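Local coordinates for protein endo-1,3-beta-glucanase (Streptomyces sioyaensis, PDB 3DGT) that is an endo-1,3-beta-glucanase whose family 16 catalytic domain, the part described here, probably cleaves internal beta-1,3 linkages of glucans, at residues 105-110 with 265-270; 120-125 with 145-150; 151-156 with 183-188. All coordinates share one frame; numbering follows the deposited sequence.

Interaction 1. Residues 105-110 with 265-270. With MG (magnesium ion), chain B.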
loop_
_atom_site.group_PDB
_atom_site.type_symbol
_atom_site.label_atom_id
_atom_site.label_comp_id
_atom_site.label_asym_id
_atom_site.label_seq_id
_atom_site.Cartn_x
_atom_site.Cartn_y
_atom_site.Cartn_z
ATOM N N ARG A 105 -0.075 9.444 4.922
ATOM C CA ARG A 105 0.033 10.706 4.217
ATOM C C ARG A 105 1.330 10.633 3.444
ATOM O O ARG A 105 2.397 10.398 4.028
ATOM C CB ARG A 105 0.015 11.881 5.190
ATOM C CG ARG A 105 0.184 13.244 4.535
ATOM C CD ARG A 105 -0.070 14.356 5.540
ATOM N NE ARG A 105 -0.041 15.681 4.917
ATOM C CZ ARG A 105 0.953 16.558 5.033
ATOM N NH1 ARG A 105 2.033 16.284 5.763
ATOM N NH2 ARG A 105 0.861 17.727 4.409
ATOM N N LEU A 106 1.232 10.782 2.123
ATOM C CA LEU A 106 2.382 10.545 1.257
ATOM C C LEU A 106 2.313 11.345 -0.035
ATOM O O LEU A 106 1.223 11.740 -0.492
ATOM C CB LEU A 106 2.537 9.038 0.958
ATOM C CG LEU A 106 1.409 8.336 0.187
ATOM C CD1 LEU A 106 1.617 8.444 -1.326
ATOM C CD2 LEU A 106 1.282 6.875 0.609
ATOM N N GLN A 107 3.492 11.554 -0.618
ATOM C CA GLN A 107 3.646 12.101 -1.954
ATOM C C GLN A 107 4.080 10.949 -2.844
ATOM O O GLN A 107 5.062 10.271 -2.556
ATOM C CB GLN A 107 4.738 13.172 -1.962
ATOM C CG GLN A 107 4.994 13.786 -3.336
ATOM C CD GLN A 107 6.167 14.746 -3.346
ATOM O OE1 GLN A 107 6.970 14.769 -2.414
ATOM N NE2 GLN A 107 6.271 15.544 -4.403
ATOM N N MET A 108 3.355 10.732 -3.935
ATOM C CA MET A 108 3.786 9.744 -4.923
ATOM C C MET A 108 5.063 10.215 -5.615
ATOM O O MET A 108 5.300 11.421 -5.726
ATOM C CB MET A 108 2.692 9.527 -5.958
ATOM C CG MET A 108 1.432 8.889 -5.411
ATOM S SD MET A 108 0.287 8.655 -6.761
ATOM C CE MET A 108 -1.222 8.199 -5.887
ATOM N N PRO A 109 5.898 9.272 -6.084
ATOM C CA PRO A 109 7.136 9.682 -6.749
ATOM C C PRO A 109 6.892 10.796 -7.761
ATOM O O PRO A 109 6.044 10.669 -8.646
ATOM C CB PRO A 109 7.601 8.396 -7.428
ATOM C CG PRO A 109 7.125 7.326 -6.508
ATOM C CD PRO A 109 5.775 7.806 -6.021
ATOM N N ASN A 110 7.627 11.895 -7.616
ATOM C CA ASN A 110 7.354 13.087 -8.405
ATOM C C ASN A 110 8.060 13.054 -9.744
ATOM O O ASN A 110 9.123 13.654 -9.941
ATOM C CB ASN A 110 7.697 14.352 -7.626
ATOM C CG ASN A 110 7.182 15.604 -8.290
ATOM O OD1 ASN A 110 6.553 15.560 -9.352
ATOM N ND2 ASN A 110 7.434 16.732 -7.654
ATOM N N PRO A 265 11.678 9.485 -5.009
ATOM C CA PRO A 265 11.095 8.727 -3.899
ATOM C C PRO A 265 9.589 8.867 -3.727
ATOM O O PRO A 265 9.022 9.914 -4.038
ATOM C CB PRO A 265 11.790 9.322 -2.671
ATOM C CG PRO A 265 12.054 10.755 -3.059
ATOM C CD PRO A 265 12.436 10.663 -4.535
ATOM N N MET A 266 8.959 7.817 -3.208
ATOM C CA MET A 266 7.692 8.006 -2.516
ATOM C C MET A 266 8.060 8.570 -1.147
ATOM O O MET A 266 8.957 8.050 -0.473
ATOM C CB MET A 266 6.940 6.693 -2.359
ATOM C CG MET A 266 5.627 6.865 -1.585
ATOM S SD MET A 266 4.538 5.430 -1.679
ATOM C CE MET A 266 5.495 4.204 -0.786
ATOM N N VAL A 267 7.398 9.663 -0.772
ATOM C CA VAL A 267 7.706 10.397 0.448
ATOM C C VAL A 267 6.539 10.209 1.417
ATOM O O VAL A 267 5.447 10.709 1.159
ATOM C CB VAL A 267 7.912 11.900 0.156
ATOM C CG1 VAL A 267 8.334 12.627 1.421
ATOM C CG2 VAL A 267 8.968 12.106 -0.931
ATOM N N VAL A 268 6.768 9.492 2.519
ATOM C CA VAL A 268 5.684 9.117 3.432
ATOM C C VAL A 268 5.845 9.814 4.776
ATOM O O VAL A 268 6.774 9.523 5.523
ATOM C CB VAL A 268 5.637 7.581 3.650
ATOM C CG1 VAL A 268 4.395 7.184 4.463
ATOM C CG2 VAL A 268 5.682 6.842 2.296
ATOM N N ASP A 269 4.933 10.732 5.093
ATOM C CA ASP A 269 4.966 11.430 6.378
ATOM C C ASP A 269 4.650 10.505 7.549
ATOM O O ASP A 269 5.333 10.530 8.578
ATOM C CB ASP A 269 3.998 12.613 6.340
ATOM C CG ASP A 269 4.043 13.479 7.589
ATOM O OD1 ASP A 269 4.954 13.338 8.440
ATOM O OD2 ASP A 269 3.138 14.333 7.707
ATOM N N TYR A 270 3.634 9.674 7.395
ATOM C CA TYR A 270 3.265 8.759 8.464
ATOM C C TYR A 270 2.400 7.622 7.958
ATOM O O TYR A 270 1.807 7.709 6.882
ATOM C CB TYR A 270 2.531 9.505 9.601
ATOM C CG TYR A 270 1.177 10.065 9.229
ATOM C CD1 TYR A 270 0.032 9.260 9.266
ATOM C CD2 TYR A 270 1.037 11.399 8.847
ATOM C CE1 TYR A 270 -1.221 9.779 8.936
ATOM C CE2 TYR A 270 -0.220 11.921 8.518
ATOM C CZ TYR A 270 -1.331 11.101 8.555
ATOM O OH TYR A 270 -2.571 11.612 8.227
HETATM MG MG MG B . 6.113 12.151 9.646
HETATM O O HOH W 1 9.475 12.267 -5.325
HETATM O O HOH W 2 6.758 13.680 10.873
#

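Interaction 2. Residues 120-125 with 145-150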
loop_
_atom_site.group_PDB
_atom_site.type_symbol
_atom_site.label_atom_id
_atom_site.label_comp_id
_atom_site.label_asym_id
_atom_site.label_seq_id
_atom_site.Cartn_x
_atom_site.Cartn_y
_atom_site.Cartn_z
ATOM N N TRP A 120 5.619 2.089 -9.714
ATOM C CA TRP A 120 4.414 1.532 -9.100
ATOM C C TRP A 120 4.464 1.635 -7.571
ATOM O O TRP A 120 4.727 0.657 -6.887
ATOM C CB TRP A 120 4.248 0.081 -9.574
ATOM C CG TRP A 120 3.034 -0.696 -9.103
ATOM C CD1 TRP A 120 1.965 -0.238 -8.371
ATOM C CD2 TRP A 120 2.749 -2.061 -9.411
ATOM N NE1 TRP A 120 1.055 -1.258 -8.176
ATOM C CE2 TRP A 120 1.517 -2.387 -8.805
ATOM C CE3 TRP A 120 3.437 -3.058 -10.116
ATOM C CZ2 TRP A 120 0.947 -3.656 -8.912
ATOM C CZ3 TRP A 120 2.872 -4.314 -10.215
ATOM C CH2 TRP A 120 1.640 -4.606 -9.619
ATOM N N PRO A 121 4.211 2.837 -7.033
ATOM C CA PRO A 121 4.116 2.994 -5.584
ATOM C C PRO A 121 2.847 2.347 -5.034
ATOM O O PRO A 121 1.823 2.261 -5.731
ATOM C CB PRO A 121 4.053 4.514 -5.405
ATOM C CG PRO A 121 3.385 4.994 -6.663
ATOM C CD PRO A 121 3.970 4.112 -7.739
ATOM N N ALA A 122 2.911 1.902 -3.788
ATOM C CA ALA A 122 1.758 1.261 -3.151
ATOM C C ALA A 122 1.806 1.381 -1.637
ATOM O O ALA A 122 2.883 1.379 -1.020
ATOM C CB ALA A 122 1.639 -0.196 -3.572
ATOM N N PHE A 123 0.615 1.487 -1.055
ATOM C CA PHE A 123 0.399 1.485 0.392
ATOM C C PHE A 123 -0.803 0.592 0.585
ATOM O O PHE A 123 -1.892 0.882 0.107
ATOM C CB PHE A 123 0.111 2.915 0.868
ATOM C CG PHE A 123 -0.592 3.012 2.203
ATOM C CD1 PHE A 123 -0.085 2.382 3.337
ATOM C CD2 PHE A 123 -1.733 3.795 2.332
ATOM C CE1 PHE A 123 -0.728 2.498 4.569
ATOM C CE2 PHE A 123 -2.374 3.925 3.562
ATOM C CZ PHE A 123 -1.876 3.274 4.676
ATOM N N TRP A 124 -0.601 -0.529 1.258
ATOM C CA TRP A 124 -1.608 -1.577 1.226
ATOM C C TRP A 124 -1.564 -2.490 2.446
ATOM O O TRP A 124 -0.700 -2.350 3.325
ATOM C CB TRP A 124 -1.517 -2.351 -0.104
ATOM C CG TRP A 124 -0.166 -2.957 -0.424
ATOM C CD1 TRP A 124 0.998 -2.291 -0.691
ATOM C CD2 TRP A 124 0.135 -4.349 -0.540
ATOM N NE1 TRP A 124 2.016 -3.186 -0.940
ATOM C CE2 TRP A 124 1.507 -4.458 -0.874
ATOM C CE3 TRP A 124 -0.626 -5.519 -0.394
ATOM C CZ2 TRP A 124 2.141 -5.702 -1.054
ATOM C CZ3 TRP A 124 -0.001 -6.750 -0.587
ATOM C CH2 TRP A 124 1.370 -6.832 -0.906
ATOM N N MET A 125 -2.529 -3.397 2.507
ATOM C CA MET A 125 -2.674 -4.308 3.641
ATOM C C MET A 125 -2.887 -5.713 3.130
ATOM O O MET A 125 -3.573 -5.911 2.125
ATOM C CB MET A 125 -3.878 -3.922 4.495
ATOM C CG MET A 125 -3.772 -2.559 5.161
ATOM S SD MET A 125 -5.350 -1.997 5.860
ATOM C CE MET A 125 -5.637 -3.136 7.222
ATOM N N ILE A 145 -4.845 0.427 -0.390
ATOM C CA ILE A 145 -5.334 1.752 0.031
ATOM C C ILE A 145 -4.891 2.853 -0.941
ATOM O O ILE A 145 -5.635 3.811 -1.207
ATOM C CB ILE A 145 -4.896 2.072 1.474
ATOM C CG1 ILE A 145 -5.245 0.903 2.407
ATOM C CG2 ILE A 145 -5.530 3.385 1.968
ATOM C CD1 ILE A 145 -4.697 1.078 3.825
ATOM N N MET A 146 -3.678 2.704 -1.467
ATOM C CA MET A 146 -3.194 3.539 -2.552
ATOM C C MET A 146 -2.316 2.692 -3.462
ATOM O O MET A 146 -1.378 2.045 -2.994
ATOM C CB MET A 146 -2.397 4.734 -2.009
ATOM C CG MET A 146 -1.827 5.700 -3.079
ATOM S SD MET A 146 -0.418 5.103 -4.090
ATOM C CE MET A 146 0.819 4.851 -2.821
ATOM N N GLU A 147 -2.636 2.688 -4.751
ATOM C CA GLU A 147 -1.708 2.251 -5.785
ATOM C C GLU A 147 -1.711 3.304 -6.872
ATOM O O GLU A 147 -2.696 4.023 -7.054
ATOM C CB GLU A 147 -2.113 0.916 -6.402
ATOM C CG GLU A 147 -1.953 -0.277 -5.500
ATOM C CD GLU A 147 -2.322 -1.542 -6.223
ATOM O OE1 GLU A 147 -3.530 -1.804 -6.351
ATOM O OE2 GLU A 147 -1.414 -2.263 -6.685
ATOM N N ASN A 148 -0.608 3.377 -7.598
ATOM C CA ASN A 148 -0.482 4.279 -8.727
ATOM C C ASN A 148 0.524 3.708 -9.705
ATOM O O ASN A 148 1.423 2.954 -9.319
ATOM C CB ASN A 148 -0.036 5.661 -8.252
ATOM C CG ASN A 148 0.368 6.570 -9.400
ATOM O OD1 ASN A 148 1.557 6.723 -9.688
ATOM N ND2 ASN A 148 -0.622 7.172 -10.073
ATOM N N VAL A 149 0.380 4.080 -10.970
ATOM C CA VAL A 149 1.389 3.747 -11.971
ATOM C C VAL A 149 1.651 4.930 -12.884
ATOM O O VAL A 149 0.793 5.805 -13.053
ATOM C CB VAL A 149 1.019 2.489 -12.827
ATOM C CG1 VAL A 149 0.988 1.230 -11.974
ATOM C CG2 VAL A 149 -0.324 2.690 -13.563
ATOM N N GLN A 150 2.863 4.956 -13.443
ATOM C CA GLN A 150 3.196 5.821 -14.582
ATOM C C GLN A 150 3.216 7.316 -14.272
ATOM O O GLN A 150 3.176 8.138 -15.191
ATOM C CB GLN A 150 2.257 5.552 -15.785
ATOM C CG GLN A 150 2.030 4.075 -16.174
ATOM C CD GLN A 150 3.312 3.314 -16.441
ATOM O OE1 GLN A 150 4.118 3.085 -15.536
ATOM N NE2 GLN A 150 3.503 2.904 -17.693
#

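Interaction 3. Residues 151-156 with 183-188. Unlike the reference sequence in segment 183-188: Gln187 (reference His).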
loop_
_atom_site.group_PDB
_atom_site.type_symbol
_atom_site.label_atom_id
_atom_site.label_comp_id
_atom_site.label_asym_id
_atom_site.label_seq_id
_atom_site.Cartn_x
_atom_site.Cartn_y
_atom_site.Cartn_z
ATOM N N GLY A 151 3.304 7.670 -12.991
ATOM C CA GLY A 151 3.242 9.071 -12.564
ATOM C C GLY A 151 1.957 9.782 -12.935
ATOM O O GLY A 151 1.922 11.020 -13.016
ATOM N N LEU A 152 0.888 9.012 -13.135
ATOM C CA LEU A 152 -0.410 9.591 -13.477
ATOM C C LEU A 152 -1.070 10.215 -12.253
ATOM O O LEU A 152 -0.936 9.707 -11.133
ATOM C CB LEU A 152 -1.329 8.519 -14.066
ATOM C CG LEU A 152 -0.964 7.984 -15.454
ATOM C CD1 LEU A 152 -1.703 6.693 -15.766
ATOM C CD2 LEU A 152 -1.265 9.024 -16.531
ATOM N N ASN A 153 -1.801 11.313 -12.470
ATOM C CA ASN A 153 -2.533 11.968 -11.382
ATOM C C ASN A 153 -3.808 11.224 -11.015
ATOM O O ASN A 153 -4.927 11.695 -11.270
ATOM C CB ASN A 153 -2.856 13.422 -11.731
ATOM C CG ASN A 153 -3.617 14.131 -10.625
ATOM O OD1 ASN A 153 -3.464 13.811 -9.440
ATOM N ND2 ASN A 153 -4.421 15.116 -10.996
ATOM N N LYS A 154 -3.631 10.049 -10.421
ATOM C CA LYS A 154 -4.752 9.323 -9.841
ATOM C C LYS A 154 -4.294 8.264 -8.875
ATOM O O LYS A 154 -3.151 7.777 -8.947
ATOM C CB LYS A 154 -5.695 8.741 -10.903
ATOM C CG LYS A 154 -5.033 8.177 -12.164
ATOM C CD LYS A 154 -6.111 7.601 -13.088
ATOM C CE LYS A 154 -5.567 7.204 -14.446
ATOM N NZ LYS A 154 -6.698 6.822 -15.369
ATOM N N THR A 155 -5.184 7.964 -7.936
ATOM C CA THR A 155 -4.982 6.902 -6.975
ATOM C C THR A 155 -6.006 5.802 -7.222
ATOM O O THR A 155 -7.169 6.077 -7.555
ATOM C CB THR A 155 -5.052 7.422 -5.521
ATOM O OG1 THR A 155 -4.987 6.304 -4.632
ATOM C CG2 THR A 155 -6.326 8.234 -5.265
ATOM N N TRP A 156 -5.553 4.561 -7.111
ATOM C CA TRP A 156 -6.418 3.386 -7.160
ATOM C C TRP A 156 -6.537 2.787 -5.765
ATOM O O TRP A 156 -5.537 2.660 -5.049
ATOM C CB TRP A 156 -5.817 2.318 -8.081
ATOM C CG TRP A 156 -5.921 2.518 -9.582
ATOM C CD1 TRP A 156 -6.792 1.899 -10.422
ATOM C CD2 TRP A 156 -5.073 3.336 -10.416
ATOM N NE1 TRP A 156 -6.558 2.282 -11.730
ATOM C CE2 TRP A 156 -5.510 3.166 -11.750
ATOM C CE3 TRP A 156 -3.986 4.191 -10.163
ATOM C CZ2 TRP A 156 -4.904 3.817 -12.829
ATOM C CZ3 TRP A 156 -3.371 4.838 -11.249
ATOM C CH2 TRP A 156 -3.843 4.652 -12.559
ATOM N N ASN A 183 -7.470 18.747 -5.496
ATOM C CA ASN A 183 -6.764 20.041 -5.408
ATOM C C ASN A 183 -5.447 20.139 -6.146
ATOM O O ASN A 183 -5.226 21.076 -6.923
ATOM C CB ASN A 183 -6.542 20.471 -3.959
ATOM C CG ASN A 183 -7.825 20.618 -3.198
ATOM O OD1 ASN A 183 -8.700 21.401 -3.579
ATOM N ND2 ASN A 183 -7.947 19.876 -2.101
ATOM N N THR A 184 -4.552 19.201 -5.854
ATOM C CA THR A 184 -3.216 19.180 -6.443
ATOM C C THR A 184 -2.963 17.753 -6.913
ATOM O O THR A 184 -3.636 16.817 -6.459
ATOM C CB THR A 184 -2.130 19.578 -5.421
ATOM O OG1 THR A 184 -2.158 18.675 -4.304
ATOM C CG2 THR A 184 -2.340 21.001 -4.910
ATOM N N THR A 185 -2.007 17.567 -7.815
ATOM C CA THR A 185 -1.721 16.211 -8.295
ATOM C C THR A 185 -1.143 15.346 -7.190
ATOM O O THR A 185 -0.510 15.848 -6.266
ATOM C CB THR A 185 -0.732 16.167 -9.478
ATOM O OG1 THR A 185 0.588 16.500 -9.022
ATOM C CG2 THR A 185 -1.189 17.090 -10.606
ATOM N N CYS A 186 -1.339 14.038 -7.311
ATOM C CA CYS A 186 -0.783 13.089 -6.360
ATOM C C CYS A 186 0.741 13.164 -6.285
ATOM O O CYS A 186 1.330 12.874 -5.238
ATOM C CB CYS A 186 -1.214 11.661 -6.715
ATOM S SG CYS A 186 -2.995 11.418 -6.963
ATOM N N GLN A 187 1.367 13.553 -7.395
ATOM C CA GLN A 187 2.827 13.621 -7.514
ATOM C C GLN A 187 3.421 14.896 -6.926
ATOM O O GLN A 187 4.606 14.931 -6.553
ATOM C CB GLN A 187 3.220 13.537 -8.990
ATOM C CG GLN A 187 3.152 12.139 -9.582
ATOM C CD GLN A 187 1.727 11.630 -9.727
ATOM O OE1 GLN A 187 0.787 12.407 -9.938
ATOM N NE2 GLN A 187 1.558 10.319 -9.614
ATOM N N SER A 188 2.608 15.945 -6.848
ATOM C CA SER A 188 3.107 17.273 -6.496
ATOM C C SER A 188 3.462 17.468 -5.024
ATOM O O SER A 188 4.269 18.348 -4.688
ATOM C CB SER A 188 2.094 18.337 -6.912
ATOM O OG SER A 188 0.927 18.302 -6.111
HETATM O O HOH W 3 0.893 13.690 -12.375
#

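Interaction 1. Residues 105-110 with 265-270
Gln107 and Val267 form an antiparallel hydrogen-bonded pair, with Gln107 N at 2.8 Å from Val267 O and Val267 N at 3.0 Å from Gln107 O. The next pair, Leu106 with Val268, is non-hydrogen-bonded and brings its CA atoms to 4.2 Å. Its side chains enter the buried face: Leu106 CB lies against Val268 CG2, its CD1 approaches Met266 SD, and Phe123 and Tyr193 continue this layer around Leu106. Between Leu106 and Arg105 the register slips by one residue, a beta bulge. Arg105 O therefore accepts from Asp269 N at 2.8 Å, whereas Arg105 N gives to Tyr270 O at 3.2 Å.

The face that bears Arg105, Gln107, Val267 and Tyr270 is close-packed at one end. There the Tyr270 ring is folded back (chi1 66°), which sets one face over Arg105 N and brings CE2 to 3.3 Å from Arg105 CB; its OH bonds to Glu103. Arg105, partly exposed, runs out extended as far as NE to a salt bridge, NH1 to Asp269 OD2 at 3.0 Å. Asp269 OD2 also accepts from Ser1 N, so two donors steady the carboxylate. Looser is the Gln107 side chain, whose OE1 merely rests on Val267 CG2 while NE2 is taken by Gln187, and beyond the paired residues water 1 spans Asn110 N and Pro265 O. Asp269 O and OD1 chelate magnesium, OD1 at 2.0 Å. Backbone oxygens of Asp16 and Gly66 join them, making this a bulged strand pair that carries part of the magnesium site of a family 16 beta-sandwich.

Interaction 2. Residues 120-125 with 145-150
Trp120 holds CG anti to its backbone N (chi1 -178°), and Glu147 keeps CG beside its own N (chi1 -70°) with the chain extended beyond; the two side chains consequently run side by side in the same direction. Indole NE1 then donates to Glu147 OE2 at 3.1 Å. The acceptor lies in the ring plane, yet the N-H reaches the carboxylate from its anti side and 35° out of its plane. Val149 CG1 sits over a face of the same indole, 4.2 Å from the centroid of the five-membered ring, a CH-pi contact.

Farther along, Ile145 and Met146 both oppose Phe123 in a classic beta bulge. Phe123 N meets Met146 O at 2.8 Å, and Phe123 O accepts from Met146 N at 3.0 Å and weakly from Ile145 N. Ile145 CG2 touches Phe123 CE2 at 3.6 Å, while CD1 lies off-centre over the ring and also meets Met125 SD. Bends at chi2 and chi3 curl Met146 back, carrying CE to 3.7 Å from Ala122 CA. Asn148 O is buried without a hydrogen-bond donor, although Trp120 CA-H points at it, with CA 3.3 Å away. Asp144 to Glu147 belong to the family 16 Glu-X-Asp-X-X-Glu signature, one residue longer than the Glu-X-Asp-X-Glu form, consistent with the bulge.

Strand 236-244 pairs with 119-127 through backbone bonds at Trp120, Ala122 and Trp124; strand 99-107 packs on Phe123 through Val102 and Ala104, and helix 247-250 presents Phe248 and Pro249 to Trp120 and Val149.

Interaction 3. Residues 151-156 with 183-188
The side chain of Asn153 crosses that of Thr185 at about a right angle, with Asn153 CG 3.7 Å from Thr185 CA. Asn153 is also the centre of an inverse gamma turn, closed by a weak bond from Lys154 N to Leu152 O. The contact joins two loops: this tight turn, leading into strand 155-160, meets the segment before strand 191-198. Asn153 CG stands anti to its backbone N (chi1 180°), which directs the amide at the facing loop. There OD1 accepts from Cys186 N at 3.0 Å, the donor lying 39° above the carbonyl plane instead of on a lone pair. Cys186 SG comes to 3.5 Å from the same Asn153 OD1, and its disulfide to Cys181 closes a short covalent ring within the loop.

Next along the loop, Gln187, which replaces a His of the reference sequence, has a bend at chi2 that folds its amide over the Gly151 and Leu152 carbonyls. NE2 donates to Leu152 O at 3.0 Å, from well above that carbonyl's plane. Residues 186-188 take helical backbone angles without regular bonds; Ser188 instead reaches back, with N and OG both donating to Thr185 O. The side-chain oxygen of Gln187 is served by water 3, which donates to Gln187 OE1 at 2.8 Å and to Gly151 O at 2.9 Å.

The three contacts form a compact triangle, each centre about 11 Å from the other two. In chain order come 105-110, both segments of interaction 2, both of interaction 3, and finally 265-270, so interaction 1 encloses the others. Interactions 1 and 2 use successive strands, 99-107 and 119-127, and meet where Met108 SD packs on Asn148 CB at 3.4 Å. Interaction 3 is joined to interaction 1 by a probable bond from Gln107 NE2 to Gln187 O, and to interaction 2 by Asn148 ND2 with Lys154 O and Glu147 O with Trp156 N. The triangle thus connects the strand pair that includes the magnesium ligand Asp269, the segment 145-150 with the family signature, and the disulfide loop.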